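Local coordinates for protein IclR family transcriptional regulator (Brucella abortus, PDB 5WHM) that acts as an IclR-type transcriptional repressor, probably binding operator DNA through its helix-turn-helix domain and sensing a small molecule through its GAF-like C-terminal domain, at residues C[98-103]-C[260-265]; C[130-135]-C[229-234]. All coordinates share one frame; numbering follows the deposited sequence. Where two conformers were deposited one is given.

Overall arrangement
Read from the N terminus, after the helix-turn-helix domain the chain reaches 98-103, the first partner of interaction 1. It then forms strands 118-125 and 128-135, the second of which supplies 130-135 to interaction 2. Helices and further strands follow before 229-234 returns to the sheet and closes interaction 2. Helix 244-265 comes next, and its last turns close interaction 1, so the shorter loop lies wholly within the longer one. Interaction 1 joins two helices and interaction 2 reaches across one strand, 118-125, in the middle of the sheet. They meet where Ile100 packs on Leu231, Ile262 on Phe233, and Arg101 forms a salt bridge with Asp133.

Interaction 1. Residues C[98-103]-C[260-265]; sequences LMIRTV and HNISSA
In the GAF-like C-terminal domain of an IclR regulator, helices pack against a central antiparallel sheet, and here the N-terminal part of helix 101-115 meets the last turns of helix 244-265 through Val103, Ile262 and Ala265. The contact is a worked case of how two helices far apart in sequence meet through a few apolar groups. Val103 carries most of it. Its CG1 lies anti to the backbone N (chi1 168°), which directs this one branch at the opposing helix, and it approaches the methyl CB of Ala265 to 3.6 Å. The same CG1 rests more loosely over the backbone of Ile262, 4.2 Å from its CA. Ile262 and Ala265 stand three residues apart, so CG1 of Val103 sits against a single turn of helix 244-265, touching the backbone and, at 4.4 Å, CG2 of Ile262 as well as the methyl of Ala265.

Three residues before Val103, Ile100 adds a lighter touch, its terminal CD1 coming 4.3 Å from CG2 of Ile262. The extended side chain of Ile100 brings that end toward the second helix although the residue is rooted to one side of it. Both isoleucines also serve the sheet: Ile100 reaches Leu231, while Ile262 reaches Phe233 and, on helix 101-115, Ala104 and Leu107. Arg101 is turned elsewhere, forming a salt bridge with Asp133 and donating to the carbonyl of Met143 of the second subunit, so this region also adjoins the dimer interface.

The approach to the helix is a type I turn from Leu98 to Arg101. The carbonyl O of Met99, a selenomethionine, accepts from both Thr102 N and Thr102 OG1, the hydroxyl lying 3.0 Å away and almost in line with the C=O bond (167°).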
loop_
_atom_site.group_PDB
_atom_site.type_symbol
_atom_site.label_atom_id
_atom_site.label_comp_id
_atom_site.label_asym_id
_atom_site.label_seq_id
_atom_site.Cartn_x
_atom_site.Cartn_y
_atom_site.Cartn_z
ATOM N N LEU C 98 -11.481 -1.534 0.693
ATOM C CA LEU C 98 -12.327 -2.593 1.242
ATOM C C LEU C 98 -13.790 -2.219 1.113
ATOM O O LEU C 98 -14.171 -1.062 1.323
ATOM C CB LEU C 98 -11.995 -2.826 2.717
ATOM C CG LEU C 98 -10.579 -3.334 2.946
ATOM C CD1 LEU C 98 -10.295 -3.264 4.456
ATOM C CD2 LEU C 98 -10.470 -4.769 2.437
HETATM N N MSE C 99 -14.632 -3.188 0.779
HETATM C CA MSE C 99 -16.033 -2.837 0.513
HETATM C C MSE C 99 -16.786 -2.349 1.773
HETATM O O MSE C 99 -17.806 -1.649 1.669
HETATM C CB MSE C 99 -16.763 -4.020 -0.126
HETATM C CG MSE C 99 -16.420 -4.239 -1.611
HETATM SE SE MSE C 99 -16.794 -2.679 -2.770
HETATM C CE MSE C 99 -18.688 -2.440 -2.375
ATOM N N ILE C 100 -16.273 -2.686 2.963
ATOM C CA ILE C 100 -16.916 -2.193 4.177
ATOM C C ILE C 100 -16.889 -0.672 4.229
ATOM O O ILE C 100 -17.757 -0.062 4.862
ATOM C CB ILE C 100 -16.270 -2.823 5.440
ATOM C CG1 ILE C 100 -17.099 -2.428 6.676
ATOM C CG2 ILE C 100 -14.820 -2.377 5.592
ATOM C CD1 ILE C 100 -16.970 -3.371 7.810
ATOM N N ARG C 101 -15.949 -0.028 3.514
ATOM C CA ARG C 101 -15.929 1.436 3.455
ATOM C C ARG C 101 -17.230 2.017 2.939
ATOM O O ARG C 101 -17.579 3.139 3.310
ATOM C CB ARG C 101 -14.794 1.964 2.567
ATOM C CG ARG C 101 -13.383 1.719 3.074
ATOM C CD ARG C 101 -12.368 2.244 2.015
ATOM N NE ARG C 101 -12.587 3.675 1.869
ATOM C CZ ARG C 101 -12.382 4.380 0.760
ATOM N NH1 ARG C 101 -11.921 3.798 -0.363
ATOM N NH2 ARG C 101 -12.654 5.673 0.778
ATOM N N THR C 102 -17.944 1.321 2.050
ATOM C CA THR C 102 -19.170 1.937 1.545
ATOM C C THR C 102 -20.254 2.020 2.615
ATOM O O THR C 102 -21.161 2.846 2.502
ATOM C CB THR C 102 -19.710 1.185 0.324
ATOM O OG1 THR C 102 -20.217 -0.091 0.735
ATOM C CG2 THR C 102 -18.590 1.003 -0.754
ATOM N N VAL C 103 -20.196 1.177 3.639
ATOM C CA VAL C 103 -21.101 1.312 4.781
ATOM C C VAL C 103 -20.507 2.218 5.846
ATOM O O VAL C 103 -21.185 3.092 6.383
ATOM C CB VAL C 103 -21.411 -0.084 5.360
ATOM C CG1 VAL C 103 -22.097 0.039 6.715
ATOM C CG2 VAL C 103 -22.250 -0.878 4.381
ATOM N N HIS C 260 -22.372 0.022 16.130
ATOM C CA HIS C 260 -23.561 -0.821 16.064
ATOM C C HIS C 260 -24.276 -0.668 14.726
ATOM O O HIS C 260 -24.750 -1.655 14.153
ATOM C CB HIS C 260 -24.520 -0.497 17.211
ATOM C CG HIS C 260 -25.700 -1.413 17.268
ATOM N ND1 HIS C 260 -26.890 -1.135 16.629
ATOM C CD2 HIS C 260 -25.862 -2.621 17.857
ATOM C CE1 HIS C 260 -27.742 -2.123 16.840
ATOM N NE2 HIS C 260 -27.143 -3.037 17.582
ATOM N N ASN C 261 -24.376 0.564 14.221
ATOM C CA ASN C 261 -25.001 0.775 12.913
ATOM C C ASN C 261 -24.187 0.096 11.806
ATOM O O ASN C 261 -24.750 -0.584 10.943
ATOM C CB ASN C 261 -25.161 2.276 12.618
ATOM C CG ASN C 261 -26.253 2.955 13.493
ATOM O OD1 ASN C 261 -27.256 2.337 13.847
ATOM N ND2 ASN C 261 -26.053 4.239 13.811
ATOM N N ILE C 262 -22.858 0.239 11.843
ATOM C CA ILE C 262 -22.003 -0.443 10.863
ATOM C C ILE C 262 -22.215 -1.947 10.945
ATOM O O ILE C 262 -22.391 -2.629 9.927
ATOM C CB ILE C 262 -20.526 -0.070 11.090
ATOM C CG1 ILE C 262 -20.313 1.425 10.849
ATOM C CG2 ILE C 262 -19.609 -0.902 10.159
ATOM C CD1 ILE C 262 -18.921 1.894 11.171
ATOM N N SER C 263 -22.245 -2.472 12.178
ATOM C CA SER C 263 -22.382 -3.903 12.418
ATOM C C SER C 263 -23.698 -4.452 11.872
ATOM O O SER C 263 -23.745 -5.577 11.357
ATOM C CB SER C 263 -22.268 -4.170 13.918
ATOM O OG SER C 263 -22.464 -5.539 14.180
ATOM N N SER C 264 -24.773 -3.671 11.947
ATOM C CA SER C 264 -26.050 -4.161 11.441
ATOM C C SER C 264 -26.160 -4.071 9.923
ATOM O O SER C 264 -26.979 -4.781 9.337
ATOM C CB SER C 264 -27.204 -3.398 12.098
ATOM O OG SER C 264 -27.039 -2.004 11.934
ATOM N N ALA C 265 -25.365 -3.215 9.278
ATOM C CA ALA C 265 -25.451 -3.018 7.835
ATOM C C ALA C 265 -24.489 -3.900 7.047
ATOM O O ALA C 265 -24.710 -4.120 5.850
ATOM C CB ALA C 265 -25.195 -1.551 7.488
#

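Interaction 2. Residues C[130-135]-C[229-234]; sequences VYLDVV and GVLVFN. With ACY (acetic acid), chain J.
Strands 128-135 and 229-238 do not pair directly: strand 118-125 runs between them, antiparallel to both, and the nearest CA atoms across the contact, as between Tyr131 and Val232, are 9.4 Å apart. Side chains therefore have to bridge the gap, and they do so at two places. At one, ND2 of Asn234 donates to OH of Tyr131 over 3.1 Å in a nearly straight bond (168°). The hydroxyl lies close to the amide plane, while the phenol ring stands almost perpendicular to that plane (89°). The same ND2 also donates to O of an acetic acid molecule, 3.2 Å away, and OD1 accepts a weak bond from Ala120 N on the intervening strand; together these would fix the rotation of the amide. At the other, Leu132 and Leu231 cross roughly at right angles, with CD1 of the first 3.8 Å from CD2 of the second. Leu132 and Asp133 form a classic beta bulge opposite Met121 of strand 118-125, where the chain turns a corner.

Ser157 OG and Val158 N, at the start of helix 157-165, are also hydrogen-bonded to the acetic acid. The molecule probably came from the crystallisation liquor, but its position between sheet and helix start is consistent with the effector pocket of IclR-family, GAF-like domains.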
loop_
_atom_site.group_PDB
_atom_site.type_symbol
_atom_site.label_atom_id
_atom_site.label_comp_id
_atom_site.label_asym_id
_atom_site.label_seq_id
_atom_site.Cartn_x
_atom_site.Cartn_y
_atom_site.Cartn_z
ATOM N N VAL C 130 -3.026 -0.699 12.055
ATOM C CA VAL C 130 -2.848 -0.144 10.720
ATOM C C VAL C 130 -4.140 0.570 10.331
ATOM O O VAL C 130 -5.207 -0.045 10.319
ATOM C CB VAL C 130 -2.530 -1.260 9.700
ATOM C CG1 VAL C 130 -2.257 -0.664 8.324
ATOM C CG2 VAL C 130 -1.340 -2.112 10.197
ATOM N N TYR C 131 -4.033 1.829 9.934
ATOM C CA TYR C 131 -5.207 2.587 9.481
ATOM C C TYR C 131 -5.666 2.121 8.084
ATOM O O TYR C 131 -4.907 2.220 7.111
ATOM C CB TYR C 131 -4.850 4.064 9.448
ATOM C CG TYR C 131 -5.105 4.819 10.751
ATOM C CD1 TYR C 131 -5.356 4.155 11.945
ATOM C CD2 TYR C 131 -5.160 6.193 10.749
ATOM C CE1 TYR C 131 -5.616 4.865 13.121
ATOM C CE2 TYR C 131 -5.418 6.901 11.896
ATOM C CZ TYR C 131 -5.636 6.241 13.081
ATOM O OH TYR C 131 -5.902 7.005 14.201
ATOM N N LEU C 132 -6.912 1.653 7.977
ATOM C CA LEU C 132 -7.510 1.257 6.702
ATOM C C LEU C 132 -8.271 2.394 6.039
ATOM O O LEU C 132 -8.390 2.427 4.797
ATOM C CB LEU C 132 -8.473 0.084 6.920
ATOM C CG LEU C 132 -7.931 -1.016 7.841
ATOM C CD1 LEU C 132 -8.993 -2.092 8.167
ATOM C CD2 LEU C 132 -6.711 -1.641 7.156
ATOM N N ASP C 133 -8.785 3.323 6.841
ATOM C CA ASP C 133 -9.562 4.436 6.333
ATOM C C ASP C 133 -9.564 5.514 7.414
ATOM O O ASP C 133 -9.464 5.209 8.612
ATOM C CB ASP C 133 -10.999 4.036 5.933
ATOM C CG ASP C 133 -11.590 5.005 4.905
ATOM O OD1 ASP C 133 -12.751 4.850 4.491
ATOM O OD2 ASP C 133 -10.868 5.938 4.475
ATOM N N VAL C 134 -9.580 6.764 6.972
ATOM C CA VAL C 134 -9.568 7.942 7.836
ATOM C C VAL C 134 -10.457 8.978 7.178
ATOM O O VAL C 134 -10.321 9.248 5.978
ATOM C CB VAL C 134 -8.167 8.563 8.033
ATOM C CG1 VAL C 134 -8.239 9.706 9.070
ATOM C CG2 VAL C 134 -7.151 7.553 8.427
ATOM N N VAL C 135 -11.330 9.588 7.960
ATOM C CA VAL C 135 -12.207 10.648 7.491
ATOM C C VAL C 135 -12.058 11.813 8.451
ATOM O O VAL C 135 -12.051 11.618 9.670
ATOM C CB VAL C 135 -13.665 10.161 7.420
ATOM C CG1 VAL C 135 -14.614 11.312 7.434
ATOM C CG2 VAL C 135 -13.860 9.315 6.164
ATOM N N GLY C 229 -11.996 -9.947 10.863
ATOM C CA GLY C 229 -11.468 -10.044 12.211
ATOM C C GLY C 229 -11.957 -8.902 13.086
ATOM O O GLY C 229 -13.111 -8.473 12.955
ATOM N N VAL C 230 -11.106 -8.390 13.972
ATOM C CA VAL C 230 -11.469 -7.263 14.826
ATOM C C VAL C 230 -11.136 -5.969 14.083
ATOM O O VAL C 230 -9.964 -5.665 13.834
ATOM C CB VAL C 230 -10.750 -7.328 16.174
ATOM C CG1 VAL C 230 -11.322 -6.272 17.129
ATOM C CG2 VAL C 230 -10.923 -8.708 16.782
ATOM N N LEU C 231 -12.163 -5.217 13.688
ATOM C CA LEU C 231 -11.945 -3.855 13.224
ATOM C C LEU C 231 -12.139 -2.911 14.404
ATOM O O LEU C 231 -12.867 -3.216 15.345
ATOM C CB LEU C 231 -12.915 -3.479 12.102
ATOM C CG LEU C 231 -12.900 -4.311 10.842
ATOM C CD1 LEU C 231 -14.090 -3.918 9.952
ATOM C CD2 LEU C 231 -11.564 -4.117 10.125
ATOM N N VAL C 232 -11.441 -1.785 14.389
ATOM C CA VAL C 232 -11.577 -0.843 15.495
ATOM C C VAL C 232 -11.806 0.532 14.896
ATOM O O VAL C 232 -11.117 0.913 13.939
ATOM C CB VAL C 232 -10.342 -0.822 16.418
ATOM C CG1 VAL C 232 -10.656 0.040 17.647
ATOM C CG2 VAL C 232 -9.921 -2.240 16.822
ATOM N N PHE C 233 -12.765 1.275 15.460
ATOM C CA PHE C 233 -13.058 2.631 15.020
ATOM C C PHE C 233 -12.663 3.608 16.108
ATOM O O PHE C 233 -12.872 3.340 17.294
ATOM C CB PHE C 233 -14.538 2.763 14.649
ATOM C CG PHE C 233 -14.939 1.840 13.529
ATOM C CD1 PHE C 233 -15.251 0.500 13.792
ATOM C CD2 PHE C 233 -14.917 2.281 12.199
ATOM C CE1 PHE C 233 -15.557 -0.393 12.723
ATOM C CE2 PHE C 233 -15.244 1.418 11.143
ATOM C CZ PHE C 233 -15.582 0.079 11.406
ATOM N N ASN C 234 -12.039 4.719 15.734
ATOM C CA ASN C 234 -11.696 5.689 16.761
ATOM C C ASN C 234 -12.118 7.084 16.329
ATOM O O ASN C 234 -12.533 7.334 15.192
ATOM C CB ASN C 234 -10.193 5.670 17.136
ATOM C CG ASN C 234 -9.282 6.260 16.049
ATOM O OD1 ASN C 234 -9.732 6.697 14.993
ATOM N ND2 ASN C 234 -7.977 6.274 16.323
HETATM C C ACY J . -5.470 6.775 19.349
HETATM O O ACY J . -6.279 5.878 18.994
HETATM O OXT ACY J . -5.031 6.911 20.524
HETATM C CH3 ACY J . -4.990 7.743 18.303
#